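Local coordinates for putative peptide ABC-transport system periplasmic peptide-binding protein (PDB 4OEV) that binds nickel(II) together with oxalate outside the cytoplasmic membrane and probably delivers the metal to an ABC-type importer, at residues S99-V102 with N103-I107; H285-E288 with R289-A292; F392-F395 with R396-S400; S432-E435 with E436-Y440; K439-K442 with D443-D446. One frame throughout, in Å; residues are numbered along the deposited sequence.

All five contacts are local, made within a turn or along a helix. Contacts 1 and 3 are buried and meet each other: Ser99 O lies 3.0 Å from Arg396 NH2, a probable hydrogen bond, and Val102 packs on Arg396. Contact 2, in a loop, is partly buried and lies against helix 434-450, the helix that carries both contact 4 and contact 5. Phe444 of contact 5 also reaches Phe398 and Thr394 of contact 3. The buried contacts 1 and 3 combine ring and aliphatic packing with charged groups held by water and outside partners; contact 2 has turn bonds, contact 4 a polar cap at the surface, and contact 5, partly buried, lysine-aspartate salt bridges.

Contact 1 (S99-V102 with N103-I107)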
# COMPACT_ATOMS: atom_id res chain seq x y z
N SER A 99 8.46 -9.28 5.15
CA SER A 99 8.13 -8.16 4.25
C SER A 99 8.25 -6.82 5.03
O SER A 99 8.38 -5.74 4.44
CB SER A 99 6.70 -8.33 3.72
OG SER A 99 5.84 -8.35 4.87
N ILE A 100 8.22 -6.91 6.35
CA ILE A 100 8.24 -5.72 7.20
C ILE A 100 9.55 -5.68 8.01
O ILE A 100 9.67 -4.92 8.96
CB ILE A 100 7.01 -5.67 8.16
CG1 ILE A 100 6.95 -6.92 9.02
CG2 ILE A 100 5.72 -5.54 7.35
CD1 ILE A 100 5.67 -7.05 9.82
N TYR A 101 10.55 -6.43 7.54
CA TYR A 101 11.88 -6.43 8.17
C TYR A 101 12.38 -5.00 8.52
O TYR A 101 12.87 -4.74 9.61
CB TYR A 101 12.87 -7.16 7.25
CG TYR A 101 14.31 -7.06 7.75
CD1 TYR A 101 15.24 -6.21 7.14
CD2 TYR A 101 14.72 -7.79 8.86
CE1 TYR A 101 16.56 -6.12 7.65
CE2 TYR A 101 16.01 -7.70 9.36
CZ TYR A 101 16.93 -6.88 8.74
OH TYR A 101 18.18 -6.80 9.27
N VAL A 102 12.22 -4.06 7.58
CA VAL A 102 12.77 -2.72 7.74
C VAL A 102 12.02 -1.91 8.81
O VAL A 102 12.49 -0.85 9.23
CB VAL A 102 12.77 -1.94 6.36
CG1 VAL A 102 13.71 -2.62 5.38
CG2 VAL A 102 11.33 -1.86 5.81
N ASN A 103 10.86 -2.41 9.26
CA ASN A 103 10.10 -1.74 10.29
C ASN A 103 10.61 -2.19 11.67
O ASN A 103 10.22 -1.58 12.70
CB ASN A 103 8.59 -2.00 10.21
CG ASN A 103 7.97 -1.42 8.93
OD1 ASN A 103 8.68 -0.99 8.05
ND2 ASN A 103 6.65 -1.39 8.87
N PHE A 104 11.36 -3.29 11.69
CA PHE A 104 11.84 -3.86 12.99
C PHE A 104 13.33 -4.08 13.12
O PHE A 104 13.78 -4.51 14.20
CB PHE A 104 11.11 -5.17 13.26
CG PHE A 104 9.64 -5.00 13.40
CD1 PHE A 104 8.82 -4.92 12.27
CD2 PHE A 104 9.06 -4.83 14.65
CE1 PHE A 104 7.46 -4.70 12.40
CE2 PHE A 104 7.68 -4.64 14.78
CZ PHE A 104 6.88 -4.56 13.66
N GLU A 105 14.11 -3.77 12.08
CA GLU A 105 15.57 -4.00 12.10
C GLU A 105 16.26 -3.17 13.15
O GLU A 105 17.38 -3.47 13.59
CB GLU A 105 16.21 -3.68 10.73
CG GLU A 105 15.99 -2.21 10.31
CD GLU A 105 16.60 -1.88 8.95
OE1 GLU A 105 17.46 -2.69 8.53
OE2 GLU A 105 16.16 -0.90 8.27
N ASP A 106 15.60 -2.10 13.55
CA ASP A 106 16.19 -1.15 14.46
C ASP A 106 16.00 -1.50 15.95
O ASP A 106 16.40 -0.74 16.84
CB ASP A 106 15.60 0.21 14.16
CG ASP A 106 16.22 1.28 15.00
OD1 ASP A 106 17.46 1.29 15.14
OD2 ASP A 106 15.44 2.05 15.61
N ILE A 107 15.43 -2.67 16.22
CA ILE A 107 15.23 -3.12 17.59
C ILE A 107 16.48 -3.81 18.09
O ILE A 107 16.94 -4.79 17.49
CB ILE A 107 14.06 -4.08 17.67
CG1 ILE A 107 12.81 -3.30 17.32
CG2 ILE A 107 13.96 -4.72 19.11
CD1 ILE A 107 11.74 -4.16 16.92
O HOH W 1 19.49 -4.38 9.19
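Tyr101 and Glu105 meet across a short helical turn just ahead of strand 107-114; the turn as a whole is buried, and this pair lies at its more open edge. The CB of Glu105 lies over one face of the Tyr101 ring, offset toward the rim, 4.2 Å from the ring centroid and 24° off the normal, which meets the geometry of a CH-pi contact. The two side chains cross at about a right angle, with ring and carboxylate planes 61° apart. A water closes the polar end: it stands 2.8 Å from Tyr101 OH and donates to Glu105 OE1 at 2.7 Å. Glu105 OE2 forms a salt bridge to Arg429, whose guanidinium also bonds Val102 O. Arg429 on OE2 and the water on OE1 engage both oxygens, which would probably favour the charged form. Ile100 and Phe104 run side by side in the same direction, Ile100 CD1 reaching 3.9 Å from Phe104 CE1. Because CG1 of Ile100 sits between its backbone N and carbonyl carbon (chi1 57°), that branch is brought alongside the ring, while Ile100 O lies at the ring edge, in its plane, 3.4 Å from Phe104 CD1. The backbone supports the turn through Asn103 N to Ile100 O at 2.8 Å and Phe104 N to Tyr101 O at 3.0 Å, whereas Glu105 N to Tyr101 O is weak. These i to i+3 bonds have the spacing of a 3-10-like turn, and the type I beta turn Phe104-Ile107 leads into strand 107-114, an outermost strand of its antiparallel sheet.

Contact 2 (H285-E288 with R289-A292); sequences HPLE and RSWA
A type I beta turn, Leu287 to Ser290, brings these residues together in the loop between strand 280-282 and helix 304-313. Its closing bond runs from Ser290 N to Leu287 O, 3.1 Å long with an N-H...O angle of 152°. Across the turn the CB atoms of Leu287 and Ser290 are 4.1 Å apart, and farther out CD1 of Leu287 touches the methyl of Ala292 at 4.2 Å, a light apolar contact. Ser290 directs OG away from its backbone N (chi1 178°), which lets OG accept from Ala292 N at 2.8 Å and curl the chain a second time. Ahead of the turn the His285 ring is held on several sides. ND1 accepts from Leu287 N at 3.0 Å, tilted 21° from the ring plane, NE2 bonds Asn293 OD1, and CG of Glu288 covers the centre of one ring face at 3.4 Å above the plane. These contacts restrict rotation of the ring. The Glu288 chain, extended beyond CG, carries OE1 back to His285 N at 3.0 Å, and the same oxygen takes the N-H of Asn284, its strongest polar partner. Together the bonds define a type I beta turn followed by an ST turn, a compact loop lying against helix 434-450.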
# COMPACT_ATOMS: atom_id res chain seq x y z
N HIS A 285 4.12 14.29 -5.93
CA HIS A 285 5.10 13.56 -5.10
C HIS A 285 4.36 12.60 -4.14
O HIS A 285 3.13 12.59 -4.12
CB HIS A 285 6.03 14.55 -4.38
CG HIS A 285 5.44 15.22 -3.18
ND1 HIS A 285 5.13 14.55 -2.01
CD2 HIS A 285 5.19 16.53 -2.92
CE1 HIS A 285 4.68 15.40 -1.12
NE2 HIS A 285 4.71 16.61 -1.64
N PRO A 286 5.09 11.75 -3.39
CA PRO A 286 4.37 10.60 -2.81
C PRO A 286 3.86 10.82 -1.38
O PRO A 286 3.32 9.87 -0.75
CB PRO A 286 5.42 9.51 -2.83
CG PRO A 286 6.69 10.24 -2.58
CD PRO A 286 6.53 11.64 -3.14
N LEU A 287 3.93 12.05 -0.90
CA LEU A 287 3.54 12.31 0.49
C LEU A 287 2.55 13.46 0.64
O LEU A 287 2.56 14.16 1.66
CB LEU A 287 4.80 12.59 1.33
CG LEU A 287 5.75 11.42 1.57
CD1 LEU A 287 7.02 11.90 2.19
CD2 LEU A 287 5.10 10.38 2.47
N GLU A 288 1.65 13.64 -0.35
CA GLU A 288 0.76 14.82 -0.40
C GLU A 288 -0.50 14.72 0.48
O GLU A 288 -1.33 15.66 0.54
CB GLU A 288 0.36 15.09 -1.85
CG GLU A 288 1.59 15.48 -2.68
CD GLU A 288 1.23 16.03 -4.04
OE1 GLU A 288 1.45 15.29 -5.04
OE2 GLU A 288 0.72 17.16 -4.10
N ARG A 289 -0.64 13.60 1.17
CA ARG A 289 -1.67 13.48 2.19
C ARG A 289 -1.04 13.25 3.57
O ARG A 289 -1.76 12.95 4.55
CB ARG A 289 -2.64 12.34 1.87
CG ARG A 289 -3.66 12.71 0.79
CD ARG A 289 -5.03 12.16 1.15
NE ARG A 289 -5.94 12.31 0.03
CZ ARG A 289 -6.86 13.27 -0.07
NH1 ARG A 289 -7.00 14.15 0.91
NH2 ARG A 289 -7.64 13.34 -1.15
N SER A 290 0.25 13.50 3.65
CA SER A 290 1.02 13.36 4.90
C SER A 290 1.33 14.67 5.63
O SER A 290 1.39 15.73 5.00
CB SER A 290 2.35 12.70 4.59
OG SER A 290 3.12 12.61 5.79
N TRP A 291 1.55 14.59 6.96
CA TRP A 291 2.05 15.75 7.69
C TRP A 291 3.45 16.12 7.16
O TRP A 291 3.89 17.28 7.26
CB TRP A 291 2.10 15.47 9.20
CG TRP A 291 2.80 14.19 9.59
CD1 TRP A 291 2.21 13.00 9.89
CD2 TRP A 291 4.22 13.99 9.74
NE1 TRP A 291 3.16 12.07 10.20
CE2 TRP A 291 4.40 12.65 10.12
CE3 TRP A 291 5.35 14.81 9.59
CZ2 TRP A 291 5.67 12.11 10.36
CZ3 TRP A 291 6.61 14.26 9.80
CH2 TRP A 291 6.75 12.93 10.18
N ALA A 292 4.11 15.12 6.59
CA ALA A 292 5.46 15.26 6.03
C ALA A 292 5.50 16.09 4.73
O ALA A 292 6.57 16.41 4.24
CB ALA A 292 6.03 13.88 5.75

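Contact 3 (F392-F395 with R396-S400); sequences FHTF and RVFES
Glu399 leaves the helix end with its CB 3.2 Å from Phe395 O, close to the carbonyl that accepts its own backbone N-H. CB stands over the centre of one face of the Phe395 ring. The chain then runs outward, CG over the rim on the CE1 side, 4.2 Å from the centroid and 28° off the normal, a CH-pi contact. The bend at chi2 (-97°) carries CD just past the rim, close to CZ and CE1, and the carboxylate is stacked with its plane only 13° from that of the ring. At the tip, OE2 comes 3.8 Å from Phe395 CZ, but its hydrogen bond goes to Ser401 OG, while OE1 accepts a hydrogen bond from Gln426 NE2 of helix 419-429. Arg429 makes a cation-pi contact with the same ring. The short helix 395-398, in the chain after strand 379-384, is closed by i to i+4 bonds: Phe398 N to Thr394 O at 3.0 Å and Glu399 N to Phe395 O at 3.2 Å. On another side of this turn, Arg396 bends at chi3 and folds back beside the preceding loop. Its NH1 donates to Phe392 O at 3.1 Å, tilted from both the guanidinium and carbonyl planes. A water in the guanidinium plane accepts from NE and from the backbone N of Arg396, 2.9 Å from each, while NH2 bonds Ser99 O, just ahead of helix 101-104.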
# COMPACT_ATOMS: atom_id res chain seq x y z
N PHE A 392 6.48 4.41 5.68
CA PHE A 392 6.06 3.04 5.26
C PHE A 392 5.96 2.78 3.74
O PHE A 392 6.31 1.66 3.26
CB PHE A 392 4.71 2.70 5.93
CG PHE A 392 4.82 2.47 7.40
CD1 PHE A 392 6.02 2.11 7.95
CD2 PHE A 392 3.73 2.70 8.24
CE1 PHE A 392 6.14 1.91 9.36
CE2 PHE A 392 3.85 2.51 9.63
CZ PHE A 392 5.06 2.12 10.18
N HIS A 393 5.50 3.75 2.96
CA HIS A 393 5.58 3.49 1.52
C HIS A 393 6.66 4.38 0.87
O HIS A 393 6.61 4.71 -0.30
CB HIS A 393 4.21 3.68 0.84
CG HIS A 393 3.27 2.55 1.13
ND1 HIS A 393 2.28 2.15 0.26
CD2 HIS A 393 3.22 1.68 2.18
CE1 HIS A 393 1.62 1.13 0.79
NE2 HIS A 393 2.19 0.80 1.94
N THR A 394 7.69 4.74 1.62
CA THR A 394 8.74 5.45 0.94
C THR A 394 10.03 4.71 1.05
O THR A 394 10.75 4.59 0.04
CB THR A 394 8.97 6.93 1.46
OG1 THR A 394 9.20 6.92 2.86
CG2 THR A 394 7.78 7.85 1.16
N PHE A 395 10.35 4.17 2.23
CA PHE A 395 11.61 3.48 2.35
C PHE A 395 11.72 2.23 1.42
O PHE A 395 12.70 2.10 0.62
CB PHE A 395 11.88 3.09 3.82
CG PHE A 395 13.34 2.70 4.09
CD1 PHE A 395 14.27 3.67 4.36
CD2 PHE A 395 13.76 1.36 4.04
CE1 PHE A 395 15.65 3.32 4.63
CE2 PHE A 395 15.12 0.99 4.27
CZ PHE A 395 16.05 1.97 4.56
N ARG A 396 10.75 1.34 1.45
CA ARG A 396 10.88 0.13 0.61
C ARG A 396 10.71 0.48 -0.87
O ARG A 396 11.01 -0.36 -1.73
CB ARG A 396 9.82 -0.92 0.96
CG ARG A 396 10.20 -1.68 2.26
CD ARG A 396 9.02 -2.48 2.83
NE ARG A 396 8.06 -1.57 3.46
CZ ARG A 396 6.97 -1.96 4.14
NH1 ARG A 396 6.19 -1.05 4.69
NH2 ARG A 396 6.67 -3.25 4.27
N VAL A 397 10.20 1.68 -1.14
CA VAL A 397 9.87 2.02 -2.57
C VAL A 397 11.00 2.75 -3.33
O VAL A 397 11.22 2.46 -4.52
CB VAL A 397 8.58 2.87 -2.62
CG1 VAL A 397 8.27 3.45 -4.08
CG2 VAL A 397 7.41 2.06 -2.16
N PHE A 398 11.70 3.66 -2.65
CA PHE A 398 12.68 4.58 -3.28
C PHE A 398 14.11 4.33 -2.84
O PHE A 398 15.05 4.75 -3.51
CB PHE A 398 12.34 6.03 -2.94
CG PHE A 398 10.93 6.44 -3.44
CD1 PHE A 398 10.70 6.59 -4.79
CD2 PHE A 398 9.89 6.63 -2.55
CE1 PHE A 398 9.41 6.94 -5.26
CE2 PHE A 398 8.61 6.96 -2.99
CZ PHE A 398 8.38 7.13 -4.36
N GLU A 399 14.30 3.73 -1.66
CA GLU A 399 15.66 3.63 -1.19
C GLU A 399 16.47 2.58 -1.92
O GLU A 399 15.97 1.49 -2.31
CB GLU A 399 15.62 3.40 0.35
CG GLU A 399 16.70 4.12 1.15
CD GLU A 399 17.83 3.18 1.39
OE1 GLU A 399 18.86 3.60 1.96
OE2 GLU A 399 17.66 1.96 1.07
N SER A 400 17.78 2.89 -2.11
CA SER A 400 18.63 2.03 -2.95
C SER A 400 18.70 0.59 -2.52
O SER A 400 18.73 -0.29 -3.37
CB SER A 400 20.10 2.52 -2.94
OG SER A 400 20.23 3.58 -3.86
O HOH W 2 9.05 1.10 3.77

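Contact 4 (S432-E435 with E436-Y440)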
# COMPACT_ATOMS: atom_id res chain seq x y z
N SER A 432 13.77 11.85 16.01
CA SER A 432 12.57 11.99 16.86
C SER A 432 11.81 13.31 16.69
O SER A 432 10.58 13.31 16.68
CB SER A 432 12.96 11.84 18.34
OG SER A 432 13.24 10.48 18.62
N ASN A 433 12.52 14.43 16.56
CA ASN A 433 11.87 15.74 16.52
C ASN A 433 11.04 15.94 15.24
O ASN A 433 11.57 15.83 14.11
CB ASN A 433 12.92 16.84 16.65
CG ASN A 433 12.32 18.23 16.60
OD1 ASN A 433 12.39 18.91 15.57
ND2 ASN A 433 11.75 18.67 17.71
N LEU A 434 9.74 16.16 15.41
CA LEU A 434 8.82 16.25 14.27
C LEU A 434 9.28 17.26 13.23
O LEU A 434 9.29 16.96 12.04
CB LEU A 434 7.41 16.62 14.75
CG LEU A 434 6.22 16.72 13.78
CD1 LEU A 434 5.96 15.45 13.02
CD2 LEU A 434 4.95 17.17 14.50
N GLU A 435 9.76 18.42 13.68
CA GLU A 435 10.14 19.49 12.75
C GLU A 435 11.38 19.12 11.94
O GLU A 435 11.51 19.45 10.75
CB GLU A 435 10.39 20.79 13.52
CG GLU A 435 9.12 21.52 13.91
CD GLU A 435 8.33 20.76 14.99
OE1 GLU A 435 7.11 20.50 14.76
OE2 GLU A 435 8.92 20.44 16.05
N GLU A 436 12.28 18.41 12.60
CA GLU A 436 13.44 17.87 11.92
C GLU A 436 13.01 16.87 10.87
O GLU A 436 13.51 16.91 9.74
CB GLU A 436 14.38 17.22 12.93
CG GLU A 436 15.49 18.09 13.38
CD GLU A 436 16.60 17.30 14.02
OE1 GLU A 436 17.57 16.96 13.30
OE2 GLU A 436 16.50 17.00 15.22
N ARG A 437 12.11 15.96 11.24
CA ARG A 437 11.56 14.97 10.32
C ARG A 437 10.99 15.65 9.08
O ARG A 437 11.27 15.26 7.95
CB ARG A 437 10.43 14.15 10.98
CG ARG A 437 10.86 13.08 11.99
CD ARG A 437 9.79 12.00 12.14
NE ARG A 437 9.94 10.92 11.14
CZ ARG A 437 9.06 9.93 10.96
NH1 ARG A 437 7.96 9.86 11.71
NH2 ARG A 437 9.29 8.98 10.05
N LYS A 438 10.24 16.73 9.29
CA LYS A 438 9.64 17.42 8.17
C LYS A 438 10.72 17.98 7.25
O LYS A 438 10.58 17.93 6.04
CB LYS A 438 8.72 18.51 8.68
CG LYS A 438 7.50 17.94 9.35
CD LYS A 438 6.49 19.01 9.62
CE LYS A 438 5.29 18.42 10.29
NZ LYS A 438 4.42 19.49 10.85
N LYS A 439 11.81 18.46 7.84
CA LYS A 439 12.94 19.00 7.08
C LYS A 439 13.53 17.96 6.15
O LYS A 439 13.77 18.23 4.97
CB LYS A 439 14.02 19.53 8.00
CG LYS A 439 15.20 20.15 7.29
CD LYS A 439 16.46 20.11 8.20
CE LYS A 439 17.76 20.42 7.42
NZ LYS A 439 17.98 19.63 6.14
N TYR A 440 13.77 16.77 6.67
CA TYR A 440 14.35 15.68 5.89
C TYR A 440 13.38 15.17 4.80
O TYR A 440 13.80 14.85 3.67
CB TYR A 440 14.75 14.58 6.85
CG TYR A 440 15.86 15.00 7.79
CD1 TYR A 440 16.92 15.82 7.35
CD2 TYR A 440 15.86 14.59 9.11
CE1 TYR A 440 17.96 16.19 8.22
CE2 TYR A 440 16.89 14.97 9.99
CZ TYR A 440 17.93 15.75 9.54
OH TYR A 440 18.91 16.11 10.42
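Asn433 and Glu436 meet at the start of helix 434-450, where the Asn433 side chain caps an amide of the first turn. OD1 accepts from Glu436 N at 3.0 Å with an N-H...O angle of 149°, the donor tilted 24° from the plane of the amide. The torsion that makes this possible puts CG of Asn433 opposite its own backbone N (chi1 179°), swinging the amide forward over the helix end. There it crosses the Glu436 side chain at about a right angle, and Asn433 CB approaches Glu436 OE2 at 3.9 Å, a packing distance. The backbone carbonyl of Asn433 is satisfied as well, by Arg437 N at 2.9 Å. Leu434 O then receives Lys438 N at 2.9 Å, and Glu435 O receives Lys439 N at 3.1 Å, so the i to i+4 pattern is established from the cap onward. Arg437 spends its polar end outside these residues: NH1 forms a salt bridge with Asp389 and NE bonds Ala428 O. Its buried side chain therefore ties the first turn to the end of helix 419-429 and to a loop. The aliphatic chain of Lys438 passes obliquely across Leu434, with CE 4.0 Å from Leu434 CG; this pair lies where Trp291 of the neighbouring loop packs on the helix. An asparagine side chain accepting the amide three residues on is the classic N-cap of an alpha-helix.

Contact 5 (K439-K442 with D443-D446); sequences KYYK and DFID
Lys439-Lys442 and Asp443-Asp446 are successive turns of one alpha-helix, their backbones joined by four i to i+4 hydrogen bonds. Asp443 N to Lys439 O measures 3.0 Å and Asp446 N to Lys442 O 2.8 Å; Ile445 N to Tyr441 O, at 172°, is nearly straight. The same spacing aligns two lysine-aspartate pairs along the exposed flank. Lys439 NZ forms a salt bridge with Asp443 OD2 at 3.0 Å, its chain folding at chi4 (-50°) to bring the amine up to OD2, close to the carboxylate plane. Lys442 repeats the pattern on Asp446, NZ to OD2 3.1 Å, donating to the syn lone pair of that oxygen. Such i to i+4 salt bridges are a familiar feature of solvent-facing helix surfaces. OD2 of Asp443 also lies in the plane of the Tyr440 ring, at its edge, 3.9 Å from CD1. Toward the protein interior Tyr441 and Phe444 meet loosely, with Phe444 CD2 at the edge of the tyrosine ring, 4.3 Å from Tyr441 CD1. Phe444 continues onto Leu425 of helix 419-429, and Ile445 packs on His285 and Ser294 of the adjoining loop.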
# COMPACT_ATOMS: atom_id res chain seq x y z
N LYS A 439 11.81 18.46 7.84
CA LYS A 439 12.94 19.00 7.08
C LYS A 439 13.53 17.96 6.15
O LYS A 439 13.77 18.23 4.97
CB LYS A 439 14.02 19.53 8.00
CG LYS A 439 15.20 20.15 7.29
CD LYS A 439 16.46 20.11 8.20
CE LYS A 439 17.76 20.42 7.42
NZ LYS A 439 17.98 19.63 6.14
N TYR A 440 13.77 16.77 6.67
CA TYR A 440 14.35 15.68 5.89
C TYR A 440 13.38 15.17 4.80
O TYR A 440 13.80 14.85 3.67
CB TYR A 440 14.75 14.58 6.85
CG TYR A 440 15.86 15.00 7.79
CD1 TYR A 440 16.92 15.82 7.35
CD2 TYR A 440 15.86 14.59 9.11
CE1 TYR A 440 17.96 16.19 8.22
CE2 TYR A 440 16.89 14.97 9.99
CZ TYR A 440 17.93 15.75 9.54
OH TYR A 440 18.91 16.11 10.42
N TYR A 441 12.10 15.11 5.14
CA TYR A 441 11.10 14.75 4.13
C TYR A 441 11.06 15.83 3.07
O TYR A 441 10.92 15.53 1.90
CB TYR A 441 9.70 14.53 4.78
CG TYR A 441 9.69 13.21 5.46
CD1 TYR A 441 10.07 12.07 4.76
CD2 TYR A 441 9.41 13.09 6.83
CE1 TYR A 441 10.12 10.86 5.36
CE2 TYR A 441 9.47 11.87 7.44
CZ TYR A 441 9.81 10.75 6.70
OH TYR A 441 9.89 9.51 7.26
N LYS A 442 11.27 17.11 3.44
CA LYS A 442 11.39 18.12 2.39
C LYS A 442 12.60 17.85 1.48
O LYS A 442 12.48 17.90 0.24
CB LYS A 442 11.47 19.53 2.98
CG LYS A 442 11.61 20.62 1.93
CD LYS A 442 12.05 21.93 2.58
CE LYS A 442 11.81 23.14 1.68
NZ LYS A 442 12.81 23.25 0.56
N ASP A 443 13.75 17.50 2.06
CA ASP A 443 14.93 17.11 1.26
C ASP A 443 14.59 15.94 0.32
O ASP A 443 14.94 15.94 -0.87
CB ASP A 443 16.09 16.70 2.18
CG ASP A 443 16.70 17.88 2.92
OD1 ASP A 443 16.53 19.02 2.46
OD2 ASP A 443 17.34 17.67 3.98
N PHE A 444 13.90 14.96 0.85
CA PHE A 444 13.47 13.83 0.09
C PHE A 444 12.60 14.23 -1.14
O PHE A 444 12.87 13.82 -2.29
CB PHE A 444 12.72 12.87 1.03
CG PHE A 444 11.90 11.83 0.31
CD1 PHE A 444 12.51 10.89 -0.49
CD2 PHE A 444 10.52 11.78 0.45
CE1 PHE A 444 11.78 9.93 -1.15
CE2 PHE A 444 9.78 10.82 -0.20
CZ PHE A 444 10.40 9.89 -1.01
N ILE A 445 11.56 15.01 -0.86
CA ILE A 445 10.64 15.54 -1.88
C ILE A 445 11.40 16.36 -2.95
O ILE A 445 11.16 16.23 -4.15
CB ILE A 445 9.55 16.44 -1.20
CG1 ILE A 445 8.61 15.57 -0.35
CG2 ILE A 445 8.74 17.22 -2.22
CD1 ILE A 445 7.69 16.37 0.55
N ASP A 446 12.32 17.22 -2.49
CA ASP A 446 13.10 18.04 -3.41
C ASP A 446 14.02 17.18 -4.24
O ASP A 446 14.20 17.47 -5.42
CB ASP A 446 13.93 19.08 -2.66
CG ASP A 446 13.09 20.16 -2.03
OD1 ASP A 446 11.96 20.45 -2.49
OD2 ASP A 446 13.58 20.75 -1.05